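Local coordinates for protein toluene, o-xylene monooxygenase oxygenase subunit (Pseudomonas stutzeri, PDB 2INC) that probably serves as a helical structural subunit of a six-chain toluene/o-xylene monooxygenase oxygenase component, which hydroxylates aromatic hydrocarbons with dioxygen, at residues 190-195 against 225-230; 291-296 against 308-313. One frame throughout, in Å; residues are numbered along the deposited sequence.

Contact 1 and contact 2 have centres about 8 Å apart, on the same side of the chain's centre, and illustrate how a helical bundle is built from neighbouring contacts that share partners. They come in series: contact 1 joins helices 190-202 and 208-237, and contact 2, later in the chain, joins helices 274-299 and 303-319. The four helices also meet crosswise, with F195 CD2 3.6 Å from A292 CB and E225 OE1 3.5 Å from A313 CB. The C-terminal helix pair thus packs against both helices of contact 1, one link being a methyl against a ring and the other a methyl against a carboxylate.

Contact 1 (190-195 against 225-230); sequences PAWQGF and EALLQQ
L227 spreads its two methyl groups between the aromatic side chains W192 and F195, and this fork joins two helix segments whose axes come no nearer than 13.0 Å. At that separation the backbones cannot mesh, and long side chains do the bridging. L227 CD2 approaches the six-membered end of the indole at its edge, 3.9 Å from W192 CH2. The other methyl, CD1, lies 3.9 Å from F195 CE1, obliquely placed against the phenyl ring. F195 also meets A226, the residue before L227 on the opposite helix, whose CB sits near the plane of the phenyl ring at its edge, 3.8 Å from F195 CZ. The indole is turned into the interior by its first torsion, which sets CG beside the backbone N and opposite the carbonyl carbon (chi1 -74°). Its NE1 is satisfied by the carbonyl of R116, which should restrict rotation of the ring, and Y296 meets it edge-to-face. L124 of helix 121-138 touches W192, F195 and L227 alike and closes this tightly filled, fully buried part. The outer flanks differ: P190 is exposed and Q230 partly so, neither touching the opposite segment. On the second helix a wider pi-type turn carries the bond from Q230 N to E225 O, at 2.9 Å. With the N-to-C directions 117° apart, this is aromatic-aliphatic packing between steeply inclined helices, within an all-helical domain of the hydroxylase family that belongs to the ferritin clan.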
# COMPACT_ATOMS: atom_id res chain seq x y z
N PRO B 190 -43.95 21.35 -17.18
CA PRO B 190 -43.46 22.64 -17.63
C PRO B 190 -42.22 23.05 -16.86
O PRO B 190 -41.37 23.74 -17.46
CB PRO B 190 -44.57 23.63 -17.27
CG PRO B 190 -45.82 22.75 -17.08
CD PRO B 190 -45.39 21.37 -16.84
N ALA B 191 -42.12 22.67 -15.56
CA ALA B 191 -40.99 23.15 -14.73
C ALA B 191 -39.66 22.67 -15.28
O ALA B 191 -38.64 23.34 -15.07
CB ALA B 191 -41.11 22.70 -13.28
N TRP B 192 -39.68 21.55 -16.00
CA TRP B 192 -38.41 20.97 -16.51
C TRP B 192 -38.14 21.21 -17.99
O TRP B 192 -37.07 20.86 -18.50
CB TRP B 192 -38.42 19.47 -16.33
CG TRP B 192 -38.24 19.07 -14.91
CD1 TRP B 192 -39.22 18.66 -14.06
CD2 TRP B 192 -37.00 19.00 -14.16
NE1 TRP B 192 -38.70 18.36 -12.82
CE2 TRP B 192 -37.34 18.57 -12.85
CE3 TRP B 192 -35.65 19.27 -14.47
CZ2 TRP B 192 -36.37 18.38 -11.84
CZ3 TRP B 192 -34.68 19.09 -13.44
CH2 TRP B 192 -35.06 18.64 -12.15
N GLN B 193 -39.10 21.81 -18.68
CA GLN B 193 -38.95 21.98 -20.12
C GLN B 193 -37.88 23.00 -20.56
O GLN B 193 -37.26 22.80 -21.61
CB GLN B 193 -40.31 22.23 -20.77
CG GLN B 193 -41.24 20.97 -20.87
CD GLN B 193 -40.47 19.68 -20.79
OE1 GLN B 193 -39.88 19.23 -21.80
NE2 GLN B 193 -40.45 19.05 -19.58
N GLY B 194 -37.66 24.07 -19.80
CA GLY B 194 -36.52 24.98 -20.04
C GLY B 194 -35.26 24.16 -19.99
O GLY B 194 -34.52 24.14 -20.96
N PHE B 195 -34.97 23.49 -18.86
CA PHE B 195 -33.77 22.62 -18.80
C PHE B 195 -33.65 21.55 -19.85
O PHE B 195 -32.57 21.30 -20.37
CB PHE B 195 -33.62 21.97 -17.41
CG PHE B 195 -32.96 22.91 -16.40
CD1 PHE B 195 -33.65 23.33 -15.26
CD2 PHE B 195 -31.70 23.46 -16.67
CE1 PHE B 195 -33.07 24.28 -14.38
CE2 PHE B 195 -31.12 24.36 -15.81
CZ PHE B 195 -31.83 24.78 -14.64
N GLU B 225 -27.19 26.39 -9.90
CA GLU B 225 -27.90 27.41 -9.12
C GLU B 225 -29.37 27.04 -8.87
O GLU B 225 -29.85 27.15 -7.75
CB GLU B 225 -27.71 28.82 -9.71
CG GLU B 225 -26.24 29.35 -9.61
CD GLU B 225 -25.54 29.20 -8.23
OE1 GLU B 225 -26.13 29.60 -7.19
OE2 GLU B 225 -24.37 28.71 -8.18
N ALA B 226 -30.04 26.49 -9.86
CA ALA B 226 -31.41 26.03 -9.65
C ALA B 226 -31.51 24.82 -8.71
O ALA B 226 -32.23 24.84 -7.69
CB ALA B 226 -32.11 25.76 -11.01
N LEU B 227 -30.78 23.77 -9.05
CA LEU B 227 -30.97 22.48 -8.42
C LEU B 227 -30.13 22.30 -7.19
O LEU B 227 -30.50 21.55 -6.31
CB LEU B 227 -30.67 21.35 -9.40
CG LEU B 227 -31.84 20.92 -10.27
CD1 LEU B 227 -32.23 21.99 -11.32
CD2 LEU B 227 -31.47 19.66 -10.95
N LEU B 228 -28.98 22.94 -7.07
CA LEU B 228 -28.22 22.70 -5.86
C LEU B 228 -28.47 23.87 -4.93
O LEU B 228 -28.94 23.68 -3.81
CB LEU B 228 -26.71 22.50 -6.15
CG LEU B 228 -26.34 21.41 -7.15
CD1 LEU B 228 -24.81 21.31 -7.28
CD2 LEU B 228 -26.96 20.07 -6.77
N GLN B 229 -28.20 25.07 -5.41
CA GLN B 229 -28.35 26.24 -4.58
C GLN B 229 -29.79 26.49 -4.11
O GLN B 229 -30.04 26.50 -2.92
CB GLN B 229 -27.74 27.46 -5.24
CG GLN B 229 -27.55 28.62 -4.29
CD GLN B 229 -26.57 28.33 -3.20
OE1 GLN B 229 -25.57 27.65 -3.41
NE2 GLN B 229 -26.83 28.85 -2.03
N GLN B 230 -30.73 26.66 -5.04
CA GLN B 230 -32.05 27.16 -4.67
C GLN B 230 -32.87 26.02 -4.08
O GLN B 230 -33.52 26.19 -3.05
CB GLN B 230 -32.76 27.77 -5.89
CG GLN B 230 -32.12 29.07 -6.40
CD GLN B 230 -32.09 30.15 -5.37
OE1 GLN B 230 -33.09 30.38 -4.70
NE2 GLN B 230 -30.94 30.79 -5.18

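Contact 2 (291-296 against 308-313); sequences KAIEAY and VEAKSA
An antiparallel helical hairpin, made by helices 274-299 and 303-319 with a short connection between them, closes here on I293 and A310. The contact has an apolar inner part and a charged outer one. Inside, the branch methyl I293 CG2 lies 3.6 Å from A310 CB, the small alanine side chain letting the isoleucine come close to the opposite helix. CG2 is placed opposite the backbone N, while the longer branch through CG1 is opposite the carbonyl carbon (chi1 -71°); the latter carries CD1 alongside the backbone of the partner, 4.1 Å from A310 O. S314 OG is within hydrogen-bonding reach of the carbonyls of both A310 and K311, and S314 also touches I293. The two segments run at 157° to each other with their axes 9.7 Å apart. The backbones are nearest at I293 and A310, 6.9 Å from CA to CA. Such pairing of sequence-adjacent antiparallel helices is a basic unit of helical bundles, and in this one the inner side of the hairpin rests on helices 190-202 and 208-237. Y296, facing that side, gives its OH to the carbonyl of F117 and meets the F117 ring edge-to-face. Toward the solvent side, K311 lays its fully extended chain obliquely across I293, with its CG 4.1 Å from I293 CG2. Its ammonium group and the carboxylate of E294 are paired as a salt bridge of doubtful detail, K311 NZ and E294 OE2 being modelled too close together for the geometry to be trusted.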
# COMPACT_ATOMS: atom_id res chain seq x y z
N LYS B 291 -34.55 30.75 -19.90
CA LYS B 291 -35.78 30.00 -19.97
C LYS B 291 -35.79 28.86 -18.94
O LYS B 291 -36.79 28.63 -18.26
CB LYS B 291 -35.97 29.42 -21.37
CG LYS B 291 -36.80 30.28 -22.34
CD LYS B 291 -37.20 29.50 -23.65
CE LYS B 291 -37.61 28.06 -23.36
NZ LYS B 291 -36.55 27.12 -23.83
N ALA B 292 -34.66 28.18 -18.80
CA ALA B 292 -34.51 27.03 -17.89
C ALA B 292 -34.77 27.36 -16.45
O ALA B 292 -35.58 26.69 -15.78
CB ALA B 292 -33.08 26.42 -18.08
N ILE B 293 -34.04 28.38 -15.96
CA ILE B 293 -34.13 28.92 -14.61
C ILE B 293 -35.55 29.44 -14.39
O ILE B 293 -36.18 29.12 -13.35
CB ILE B 293 -33.11 30.10 -14.41
CG1 ILE B 293 -31.67 29.55 -14.37
CG2 ILE B 293 -33.42 30.83 -13.12
CD1 ILE B 293 -30.58 30.66 -14.40
N GLU B 294 -36.06 30.18 -15.37
CA GLU B 294 -37.39 30.77 -15.24
C GLU B 294 -38.41 29.67 -14.99
O GLU B 294 -39.16 29.79 -14.03
CB GLU B 294 -37.75 31.65 -16.44
CG GLU B 294 -37.08 33.05 -16.32
CD GLU B 294 -37.02 33.83 -17.66
OE1 GLU B 294 -37.71 33.40 -18.60
OE2 GLU B 294 -36.24 34.80 -17.78
N ALA B 295 -38.40 28.61 -15.80
CA ALA B 295 -39.47 27.61 -15.74
C ALA B 295 -39.40 26.80 -14.46
O ALA B 295 -40.43 26.46 -13.87
CB ALA B 295 -39.41 26.71 -16.89
N TYR B 296 -38.18 26.48 -14.03
CA TYR B 296 -37.98 25.63 -12.87
C TYR B 296 -38.25 26.41 -11.59
O TYR B 296 -39.06 26.03 -10.80
CB TYR B 296 -36.56 25.03 -12.91
CG TYR B 296 -36.22 24.08 -11.77
CD1 TYR B 296 -36.47 22.73 -11.88
CD2 TYR B 296 -35.60 24.54 -10.62
CE1 TYR B 296 -36.18 21.84 -10.85
CE2 TYR B 296 -35.29 23.67 -9.55
CZ TYR B 296 -35.58 22.31 -9.68
OH TYR B 296 -35.28 21.40 -8.69
N VAL B 308 -34.54 35.37 -9.73
CA VAL B 308 -33.61 36.50 -9.63
C VAL B 308 -32.25 36.11 -9.08
O VAL B 308 -31.23 36.48 -9.66
CB VAL B 308 -34.23 37.68 -8.85
CG1 VAL B 308 -33.14 38.67 -8.37
CG2 VAL B 308 -35.26 38.37 -9.75
N GLU B 309 -32.23 35.35 -7.98
CA GLU B 309 -30.94 34.91 -7.41
C GLU B 309 -30.23 33.87 -8.30
O GLU B 309 -29.05 34.03 -8.54
CB GLU B 309 -31.07 34.38 -5.99
CG GLU B 309 -31.50 35.44 -4.98
CD GLU B 309 -31.69 34.87 -3.59
OE1 GLU B 309 -32.10 33.68 -3.48
OE2 GLU B 309 -31.42 35.58 -2.58
N ALA B 310 -30.94 32.86 -8.81
CA ALA B 310 -30.30 31.88 -9.73
C ALA B 310 -29.68 32.64 -10.92
O ALA B 310 -28.53 32.40 -11.29
CB ALA B 310 -31.30 30.80 -10.21
N LYS B 311 -30.39 33.63 -11.45
CA LYS B 311 -29.92 34.32 -12.64
C LYS B 311 -28.66 35.10 -12.41
O LYS B 311 -27.76 35.03 -13.24
CB LYS B 311 -30.99 35.24 -13.22
CG LYS B 311 -31.99 34.56 -14.11
CD LYS B 311 -32.98 35.57 -14.73
CE LYS B 311 -33.99 34.83 -15.60
NZ LYS B 311 -34.96 35.80 -16.20
N SER B 312 -28.55 35.82 -11.28
CA SER B 312 -27.35 36.65 -11.07
C SER B 312 -26.15 35.85 -10.61
O SER B 312 -25.01 36.23 -10.88
CB SER B 312 -27.64 37.83 -10.11
OG SER B 312 -28.03 37.34 -8.86
N ALA B 313 -26.39 34.76 -9.88
CA ALA B 313 -25.31 33.89 -9.40
C ALA B 313 -24.66 33.18 -10.57
O ALA B 313 -23.45 33.11 -10.63
CB ALA B 313 -25.83 32.87 -8.39